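Local coordinates for protein citrate synthase (Thermotoga maritima, PDB 2P2W) that probably condenses oxaloacetate with acetyl-CoA to form citrate and free CoA, the entry step of the tricarboxylic acid cycle, at residues E233-C238 and E285-N290. Residues are numbered along the deposited sequence; the frame is centred on the assembly and turned at random.
Sequences EFVQKC and EYIVSN
Tyr286 reaches from helix 275-289 to helix 231-241 and meets Val235 and Gln236 with one edge and the hydroxyl of its ring. With CG anti to the backbone N (chi1 179°), the ring extends across to helix 231-241. Val235 points at the partner helix, and its CG1 meets the CD2-CE2 edge near the ring plane, 3.6 Å from Tyr286 CE2. Its CG2 lies out of that plane beside the ring, 3.8 Å from Tyr286 CD2, on the side opposite Asn290 ND2. That same CG2 is 4.1 Å from Ile287 CG1, so Val235 touches both Tyr286 and Ile287. Gln236 bends at chi2 and brings its amide round to the phenol, where NE2 donates to Tyr286 OH at 2.9 Å. The amide and ring planes stand 73° apart, and the hydroxyl lies somewhat out of the amide plane. Over one face of the ring, offset toward the rim, is Asn290 ND2, which donates to Tyr286 O at 2.9 Å; this carbonyl also accepts from Asn290 N as the helix ends. Replacing Tyr286 by an alanine would probably leave the Gln236 amide without its phenol partner and open a gap beside Val235. Val231 and Glu232 also touch the tyrosine, while Ile287 also touches Phe248 and Ile295. The Ile287 side chain is about 12 Å from bound citrate. With segment axes inclined at 58°, this is side-chain-mediated helix-helix packing, apolar inside and polar at its exposed margin, within the mainly alpha-helical citrate synthase fold.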
loop_
_atom_site.group_PDB
_atom_site.type_symbol
_atom_site.label_atom_id
_atom_site.label_comp_id
_atom_site.label_asym_id
_atom_site.label_seq_id
_atom_site.Cartn_x
_atom_site.Cartn_y
_atom_site.Cartn_z
ATOM N N GLU A 233 -5.401 27.071 26.984
ATOM C CA GLU A 233 -6.758 26.534 27.027
ATOM C C GLU A 233 -6.977 25.393 26.035
ATOM O O GLU A 233 -7.643 24.401 26.344
ATOM C CB GLU A 233 -7.766 27.648 26.745
ATOM C CG GLU A 233 -9.218 27.213 26.859
ATOM C CD GLU A 233 -10.169 28.389 26.962
ATOM O OE1 GLU A 233 -9.697 29.516 27.233
ATOM O OE2 GLU A 233 -11.391 28.190 26.771
ATOM N N PHE A 234 -6.429 25.540 24.835
ATOM C CA PHE A 234 -6.577 24.518 23.807
ATOM C C PHE A 234 -5.883 23.220 24.212
ATOM O O PHE A 234 -6.443 22.132 24.057
ATOM C CB PHE A 234 -5.988 25.005 22.485
ATOM C CG PHE A 234 -6.040 23.982 21.389
ATOM C CD1 PHE A 234 -7.233 23.713 20.725
ATOM C CD2 PHE A 234 -4.895 23.276 21.030
ATOM C CE1 PHE A 234 -7.285 22.753 19.716
ATOM C CE2 PHE A 234 -4.935 22.313 20.024
ATOM C CZ PHE A 234 -6.133 22.051 19.366
ATOM N N VAL A 235 -4.659 23.340 24.719
ATOM C CA VAL A 235 -3.896 22.167 25.135
ATOM C C VAL A 235 -4.596 21.423 26.271
ATOM O O VAL A 235 -4.731 20.201 26.225
ATOM C CB VAL A 235 -2.462 22.557 25.576
ATOM C CG1 VAL A 235 -1.741 21.347 26.155
ATOM C CG2 VAL A 235 -1.686 23.100 24.379
ATOM N N GLN A 236 -5.049 22.160 27.281
ATOM C CA GLN A 236 -5.739 21.539 28.408
ATOM C C GLN A 236 -6.992 20.810 27.938
ATOM O O GLN A 236 -7.306 19.720 28.423
ATOM C CB GLN A 236 -6.100 22.590 29.460
ATOM C CG GLN A 236 -4.908 23.070 30.269
ATOM C CD GLN A 236 -4.127 21.917 30.887
ATOM O OE1 GLN A 236 -4.707 21.016 31.494
ATOM N NE2 GLN A 236 -2.807 21.947 30.743
ATOM N N LYS A 237 -7.699 21.417 26.988
ATOM C CA LYS A 237 -8.907 20.830 26.422
ATOM C C LYS A 237 -8.563 19.517 25.726
ATOM O O LYS A 237 -9.284 18.528 25.853
ATOM C CB LYS A 237 -9.536 21.793 25.411
ATOM C CG LYS A 237 -10.623 21.175 24.539
ATOM C CD LYS A 237 -10.913 22.047 23.325
ATOM C CE LYS A 237 -12.358 21.922 22.874
ATOM N NZ LYS A 237 -12.525 22.295 21.438
ATOM N N CYS A 238 -7.460 19.518 24.981
ATOM C CA CYS A 238 -7.018 18.323 24.270
ATOM C C CYS A 238 -6.698 17.184 25.234
ATOM O O CYS A 238 -7.020 16.026 24.970
ATOM C CB CYS A 238 -5.789 18.643 23.415
ATOM S SG CYS A 238 -6.187 19.458 21.848
ATOM N N GLU A 285 6.220 26.173 22.967
ATOM C CA GLU A 285 6.664 26.752 24.231
ATOM C C GLU A 285 5.851 26.229 25.406
ATOM O O GLU A 285 6.409 25.832 26.429
ATOM C CB GLU A 285 6.557 28.280 24.207
ATOM C CG GLU A 285 7.133 28.942 25.458
ATOM C CD GLU A 285 6.783 30.417 25.563
ATOM O OE1 GLU A 285 5.611 30.728 25.861
ATOM O OE2 GLU A 285 7.675 31.265 25.340
ATOM N N TYR A 286 4.532 26.230 25.262
ATOM C CA TYR A 286 3.669 25.778 26.340
ATOM C C TYR A 286 3.794 24.289 26.643
ATOM O O TYR A 286 3.896 23.887 27.806
ATOM C CB TYR A 286 2.208 26.113 26.030
ATOM C CG TYR A 286 1.259 25.649 27.110
ATOM C CD1 TYR A 286 0.966 26.469 28.201
ATOM C CD2 TYR A 286 0.709 24.367 27.082
ATOM C CE1 TYR A 286 0.155 26.022 29.237
ATOM C CE2 TYR A 286 -0.105 23.909 28.114
ATOM C CZ TYR A 286 -0.377 24.741 29.188
ATOM O OH TYR A 286 -1.173 24.295 30.218
ATOM N N ILE A 287 3.784 23.475 25.594
ATOM C CA ILE A 287 3.867 22.033 25.754
ATOM C C ILE A 287 5.209 21.570 26.306
ATOM O O ILE A 287 5.254 20.733 27.204
ATOM C CB ILE A 287 3.560 21.321 24.416
ATOM C CG1 ILE A 287 2.071 21.482 24.098
ATOM C CG2 ILE A 287 3.948 19.842 24.494
ATOM C CD1 ILE A 287 1.631 20.872 22.781
ATOM N N VAL A 288 6.301 22.123 25.788
ATOM C CA VAL A 288 7.625 21.737 26.255
ATOM C C VAL A 288 7.964 22.317 27.636
ATOM O O VAL A 288 8.492 21.603 28.491
ATOM C CB VAL A 288 8.715 22.151 25.233
ATOM C CG1 VAL A 288 10.098 21.804 25.764
ATOM C CG2 VAL A 288 8.472 21.435 23.908
ATOM N N SER A 289 7.657 23.595 27.868
ATOM C CA SER A 289 7.969 24.205 29.165
ATOM C C SER A 289 7.186 23.556 30.310
ATOM O O SER A 289 7.681 23.465 31.435
ATOM C CB SER A 289 7.706 25.719 29.141
ATOM O OG SER A 289 6.324 26.017 29.045
ATOM N N ASN A 290 5.970 23.103 30.026
ATOM C CA ASN A 290 5.150 22.447 31.040
ATOM C C ASN A 290 5.326 20.926 31.006
ATOM O O ASN A 290 4.657 20.199 31.740
ATOM C CB ASN A 290 3.676 22.809 30.842
ATOM C CG ASN A 290 3.366 24.235 31.261
ATOM O OD1 ASN A 290 3.298 24.543 32.451
ATOM N ND2 ASN A 290 3.184 25.115 30.281
#